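Local coordinates for protein putative glucoamylase (Bacteroides uniformis, PDB 4GL3) that probably hydrolyses glycosidic bonds in oligo- or polysaccharides as a glucoamylase-like enzyme, at residues M62-G67 with A79-K84; T327-S332 with L341-Y346. All coordinates share one frame; numbering follows the deposited sequence.

Interaction 1: residues M62-G67 with A79-K84; sequences MAIIVG and AERMLK
Ile64 reaches from helix 54-69 across to helix 75-90 and meets two side chains there, Met82 (a selenomethionine) and Arg81. The tight part centres on the Met82 methyl, whose CE lies 3.9 Å from Ile64 CG2 and 4.0 Å from both Ile64 CB and Ile64 CD1, so three carbons of the isoleucine surround it. Met82 leaves its backbone at an angle to the neighbouring helix, and bends at chi2 (66°) and chi3 (46°) bring its end back toward Ile64. An unbranched, flexible chain suits this place because it can fold to fit the rigid, beta-branched isoleucine. Met82 also touches Ile151 of helix 146-161 and Ala137 of helix 124-140.

The Arg81 side is looser, a single carbon pair at a partly exposed residue: Ile64 CD1 rests 3.8 Å from Arg81 CG, the side chains crossing at about a right angle. Arginine serves both surroundings: its methylene stem covers the isoleucine, while NH1 is hydrogen-bonded to Trp31 O and the guanidinium makes a cation-pi contact with Trp31. Long side chains span the 7.9 Å between Ile64 CA and Met82 CA in this helical hairpin, consistent with the helical-hairpin toroid of the six-hairpin glycosidase clan.

Interaction 2: residues T327-S332 with L341-Y346; sequences TAALSS and LEAMRY
Leu330 CD2 drives into the base of Met344 (a selenomethionine), a buried apolar pairing between helix 326-331 and helix 337-349. Followed outward from its backbone, Met344 meets this one methyl with several of its atoms. CB is nearest, 3.5 Å from Leu330 CD2, with Met344 CA at 3.6 Å and CG at 3.7 Å from the same methyl. The selenium lies beyond, and a bend at chi3 (-63°) returns CE to within 4.0 Å of Leu330 CD2, so the chain curls around the methyl. Further apolar neighbours of Met344 are Leu18 and Val22 of helix 15-27 and Ile388 of helix 378-393, a setting that suits a long, pliable chain.

Together the two helices form a short antiparallel helical hairpin, consistent with the architecture of the clan. Small alanines permit close approach in this region: Ala329 CB and Ala343 CB meet at 3.8 Å. Ala329 CA and Ala343 CA are 6.7 Å apart, Leu330 CA and Met344 CA 6.4 Å. With CG anti to the carbonyl carbon (chi1 -63°), the end of Leu330 swings nearer helix 337-349 than its CB does, and the CD2 branch reaches Met344. Ser340 OG, hydrogen-bonded to Ala329 O, ties the first turn of helix 337-349 to the end of helix 326-331.

Interaction 1 comes first along the chain and closes before interaction 2 opens; each joins two helices that follow one another in sequence. Their centres lie 25 Å apart and their nearest atoms about 11 Å apart, so they do not touch. Helix 378-393 links their surroundings: on one side Met62 packs on its Val386, Ala63 on Ile385, and Val66 on Ile385 and Glu389; on the other Thr327 meets Ile384, Ser331 meets Pro383 and Ile384, and Met344 meets Ile388. One late helix is thus shared by an early hairpin and a later one, an arrangement consistent with the closed ring of helices expected for this clan, in which distant parts of the sequence build one domain.

Interaction 1: residues M62-G67 with A79-K84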
loop_
_atom_site.group_PDB
_atom_site.type_symbol
_atom_site.label_atom_id
_atom_site.label_comp_id
_atom_site.label_asym_id
_atom_site.label_seq_id
_atom_site.Cartn_x
_atom_site.Cartn_y
_atom_site.Cartn_z
HETATM N N MSE A 62 5.917 -5.054 -6.370
HETATM C CA MSE A 62 6.205 -5.949 -5.258
HETATM C C MSE A 62 5.564 -7.330 -5.457
HETATM O O MSE A 62 6.183 -8.344 -5.132
HETATM C CB MSE A 62 5.793 -5.327 -3.931
HETATM C CG MSE A 62 6.628 -4.083 -3.607
HETATM SE SE MSE A 62 6.245 -3.115 -1.969
HETATM C CE MSE A 62 5.007 -1.724 -2.578
ATOM N N ALA A 63 4.347 -7.361 -6.007
ATOM C CA ALA A 63 3.671 -8.612 -6.344
ATOM C C ALA A 63 4.468 -9.434 -7.353
ATOM O O ALA A 63 4.533 -10.671 -7.252
ATOM C CB ALA A 63 2.252 -8.350 -6.855
ATOM N N ILE A 64 5.109 -8.779 -8.317
ATOM C CA ILE A 64 5.940 -9.509 -9.261
ATOM C C ILE A 64 7.107 -10.242 -8.538
ATOM O O ILE A 64 7.387 -11.423 -8.820
ATOM C CB ILE A 64 6.466 -8.626 -10.387
ATOM C CG1 ILE A 64 5.295 -8.249 -11.300
ATOM C CG2 ILE A 64 7.561 -9.335 -11.190
ATOM C CD1 ILE A 64 5.560 -7.017 -12.136
ATOM N N ILE A 65 7.767 -9.562 -7.610
ATOM C CA ILE A 65 8.864 -10.171 -6.850
ATOM C C ILE A 65 8.357 -11.385 -6.040
ATOM O O ILE A 65 8.987 -12.460 -6.068
ATOM C CB ILE A 65 9.570 -9.163 -5.918
ATOM C CG1 ILE A 65 10.108 -7.951 -6.735
ATOM C CG2 ILE A 65 10.711 -9.860 -5.156
ATOM C CD1 ILE A 65 10.405 -6.724 -5.860
ATOM N N VAL A 66 7.195 -11.233 -5.389
ATOM C CA VAL A 66 6.544 -12.338 -4.658
ATOM C C VAL A 66 6.286 -13.517 -5.602
ATOM O O VAL A 66 6.627 -14.666 -5.319
ATOM C CB VAL A 66 5.236 -11.872 -3.970
ATOM C CG1 VAL A 66 4.457 -13.042 -3.344
ATOM C CG2 VAL A 66 5.531 -10.803 -2.900
ATOM N N GLY A 67 5.748 -13.202 -6.769
ATOM C CA GLY A 67 5.433 -14.223 -7.789
ATOM C C GLY A 67 6.625 -15.004 -8.313
ATOM O O GLY A 67 6.511 -16.212 -8.562
ATOM N N ALA A 79 11.669 -10.507 -14.638
ATOM C CA ALA A 79 12.646 -9.467 -15.006
ATOM C C ALA A 79 12.234 -8.770 -16.303
ATOM O O ALA A 79 12.335 -7.544 -16.440
ATOM C CB ALA A 79 14.042 -10.082 -15.132
ATOM N N GLU A 80 11.752 -9.555 -17.261
ATOM C CA GLU A 80 11.309 -9.004 -18.533
ATOM C C GLU A 80 10.172 -8.010 -18.321
ATOM O O GLU A 80 10.207 -6.863 -18.843
ATOM C CB GLU A 80 10.897 -10.139 -19.488
ATOM C CG GLU A 80 10.327 -9.665 -20.824
ATOM C CD GLU A 80 9.934 -10.840 -21.698
ATOM O OE1 GLU A 80 9.300 -11.804 -21.181
ATOM O OE2 GLU A 80 10.284 -10.809 -22.886
ATOM N N ARG A 81 9.183 -8.424 -17.524
ATOM C CA ARG A 81 8.067 -7.541 -17.161
ATOM C C ARG A 81 8.557 -6.278 -16.418
ATOM O O ARG A 81 8.136 -5.172 -16.722
ATOM C CB ARG A 81 7.047 -8.286 -16.287
ATOM C CG ARG A 81 5.785 -7.496 -15.883
ATOM C CD ARG A 81 4.933 -7.091 -17.078
ATOM N NE ARG A 81 4.438 -8.245 -17.824
ATOM C CZ ARG A 81 3.269 -8.844 -17.603
ATOM N NH1 ARG A 81 2.415 -8.408 -16.688
ATOM N NH2 ARG A 81 2.930 -9.870 -18.334
HETATM N N MSE A 82 9.402 -6.461 -15.416
HETATM C CA MSE A 82 9.932 -5.361 -14.651
HETATM C C MSE A 82 10.660 -4.336 -15.549
HETATM O O MSE A 82 10.482 -3.121 -15.380
HETATM C CB MSE A 82 10.898 -5.874 -13.571
HETATM C CG MSE A 82 11.375 -4.804 -12.592
HETATM SE SE MSE A 82 9.978 -4.075 -11.468
HETATM C CE MSE A 82 9.166 -5.770 -10.987
ATOM N N LEU A 83 11.470 -4.816 -16.474
ATOM C CA LEU A 83 12.133 -3.933 -17.433
ATOM C C LEU A 83 11.099 -3.154 -18.262
ATOM O O LEU A 83 11.280 -1.947 -18.453
ATOM C CB LEU A 83 13.161 -4.677 -18.333
ATOM C CG LEU A 83 13.995 -3.823 -19.325
ATOM C CD1 LEU A 83 14.715 -2.680 -18.601
ATOM C CD2 LEU A 83 14.982 -4.676 -20.120
ATOM N N LYS A 84 10.026 -3.805 -18.721
ATOM C CA LYS A 84 8.970 -3.116 -19.445
ATOM C C LYS A 84 8.379 -1.957 -18.581
ATOM O O LYS A 84 8.198 -0.840 -19.068
ATOM C CB LYS A 84 7.856 -4.077 -19.906
ATOM C CG LYS A 84 6.686 -3.428 -20.681
ATOM C CD LYS A 84 5.860 -4.448 -21.478
ATOM C CE LYS A 84 4.934 -5.213 -20.557
ATOM N NZ LYS A 84 4.114 -6.313 -21.199
#

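Interaction 2: residues T327-S332 with L341-Y346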
loop_
_atom_site.group_PDB
_atom_site.type_symbol
_atom_site.label_atom_id
_atom_site.label_comp_id
_atom_site.label_asym_id
_atom_site.label_seq_id
_atom_site.Cartn_x
_atom_site.Cartn_y
_atom_site.Cartn_z
ATOM N N THR A 327 -9.419 -7.031 2.207
ATOM C CA THR A 327 -8.056 -6.569 2.333
ATOM C C THR A 327 -7.695 -6.078 3.733
ATOM O O THR A 327 -6.527 -6.135 4.076
ATOM C CB THR A 327 -7.670 -5.522 1.277
ATOM O OG1 THR A 327 -6.240 -5.374 1.260
ATOM C CG2 THR A 327 -8.329 -4.152 1.561
ATOM N N ALA A 328 -8.678 -5.645 4.540
ATOM C CA ALA A 328 -8.442 -5.197 5.934
ATOM C C ALA A 328 -7.816 -6.326 6.770
ATOM O O ALA A 328 -6.650 -6.219 7.185
ATOM C CB ALA A 328 -9.738 -4.671 6.606
ATOM N N ALA A 329 -8.568 -7.399 6.999
ATOM C CA ALA A 329 -8.065 -8.515 7.810
ATOM C C ALA A 329 -6.874 -9.220 7.137
ATOM O O ALA A 329 -5.878 -9.535 7.790
ATOM C CB ALA A 329 -9.171 -9.533 8.119
ATOM N N LEU A 330 -6.971 -9.463 5.842
ATOM C CA LEU A 330 -6.018 -10.329 5.172
ATOM C C LEU A 330 -4.650 -9.680 5.167
ATOM O O LEU A 330 -3.634 -10.330 5.476
ATOM C CB LEU A 330 -6.484 -10.669 3.757
ATOM C CG LEU A 330 -7.810 -11.459 3.636
ATOM C CD1 LEU A 330 -8.019 -11.946 2.219
ATOM C CD2 LEU A 330 -7.845 -12.598 4.611
ATOM N N SER A 331 -4.606 -8.376 4.867
ATOM C CA SER A 331 -3.322 -7.704 4.770
ATOM C C SER A 331 -2.663 -7.388 6.127
ATOM O O SER A 331 -1.489 -6.992 6.174
ATOM C CB SER A 331 -3.436 -6.453 3.927
ATOM O OG SER A 331 -3.912 -6.769 2.627
ATOM N N SER A 332 -3.436 -7.559 7.200
ATOM C CA SER A 332 -2.987 -7.388 8.558
ATOM C C SER A 332 -2.430 -8.695 9.154
ATOM O O SER A 332 -2.123 -8.736 10.354
ATOM C CB SER A 332 -4.142 -6.832 9.423
ATOM O OG SER A 332 -4.284 -5.418 9.216
ATOM N N LEU A 341 -5.933 -15.366 9.551
ATOM C CA LEU A 341 -6.192 -16.671 8.953
ATOM C C LEU A 341 -7.641 -17.163 9.179
ATOM O O LEU A 341 -8.202 -17.864 8.329
ATOM C CB LEU A 341 -5.146 -17.719 9.411
ATOM C CG LEU A 341 -3.775 -17.523 8.744
ATOM C CD1 LEU A 341 -2.650 -18.191 9.537
ATOM C CD2 LEU A 341 -3.812 -18.020 7.306
ATOM N N GLU A 342 -8.231 -16.819 10.319
ATOM C CA GLU A 342 -9.614 -17.201 10.636
ATOM C C GLU A 342 -10.593 -16.507 9.635
ATOM O O GLU A 342 -11.519 -17.133 9.092
ATOM C CB GLU A 342 -9.932 -16.796 12.081
ATOM C CG GLU A 342 -11.275 -17.222 12.617
ATOM C CD GLU A 342 -11.372 -17.078 14.138
ATOM O OE1 GLU A 342 -10.536 -16.371 14.762
ATOM O OE2 GLU A 342 -12.284 -17.692 14.724
ATOM N N ALA A 343 -10.353 -15.228 9.376
ATOM C CA ALA A 343 -11.172 -14.441 8.447
ATOM C C ALA A 343 -10.966 -14.955 7.024
ATOM O O ALA A 343 -11.925 -15.108 6.269
ATOM C CB ALA A 343 -10.802 -12.953 8.540
HETATM N N MSE A 344 -9.714 -15.252 6.678
HETATM C CA MSE A 344 -9.380 -15.777 5.357
HETATM C C MSE A 344 -10.145 -17.059 5.063
HETATM O O MSE A 344 -10.711 -17.230 3.986
HETATM C CB MSE A 344 -7.884 -16.043 5.237
HETATM C CG MSE A 344 -7.393 -16.217 3.790
HETATM SE SE MSE A 344 -5.469 -16.695 3.688
HETATM C CE MSE A 344 -4.705 -15.109 4.469
ATOM N N ARG A 345 -10.168 -17.969 6.026
ATOM C CA ARG A 345 -10.800 -19.251 5.817
ATOM C C ARG A 345 -12.317 -19.091 5.712
ATOM O O ARG A 345 -12.958 -19.802 4.930
ATOM C CB ARG A 345 -10.424 -20.251 6.925
ATOM C CG ARG A 345 -10.876 -21.684 6.656
ATOM C CD ARG A 345 -10.243 -22.662 7.649
ATOM N NE ARG A 345 -8.792 -22.750 7.472
ATOM C CZ ARG A 345 -8.179 -23.505 6.560
ATOM N NH1 ARG A 345 -8.888 -24.272 5.727
ATOM N NH2 ARG A 345 -6.846 -23.495 6.486
ATOM N N TYR A 346 -12.882 -18.182 6.497
ATOM C CA TYR A 346 -14.321 -17.912 6.455
ATOM C C TYR A 346 -14.710 -17.312 5.083
ATOM O O TYR A 346 -15.710 -17.730 4.474
ATOM C CB TYR A 346 -14.727 -16.975 7.606
ATOM C CG TYR A 346 -16.185 -16.525 7.537
ATOM C CD1 TYR A 346 -17.227 -17.387 7.885
ATOM C CD2 TYR A 346 -16.508 -15.245 7.111
ATOM C CE1 TYR A 346 -18.548 -16.965 7.825
ATOM C CE2 TYR A 346 -17.818 -14.824 7.038
ATOM C CZ TYR A 346 -18.819 -15.682 7.380
ATOM O OH TYR A 346 -20.093 -15.228 7.290
#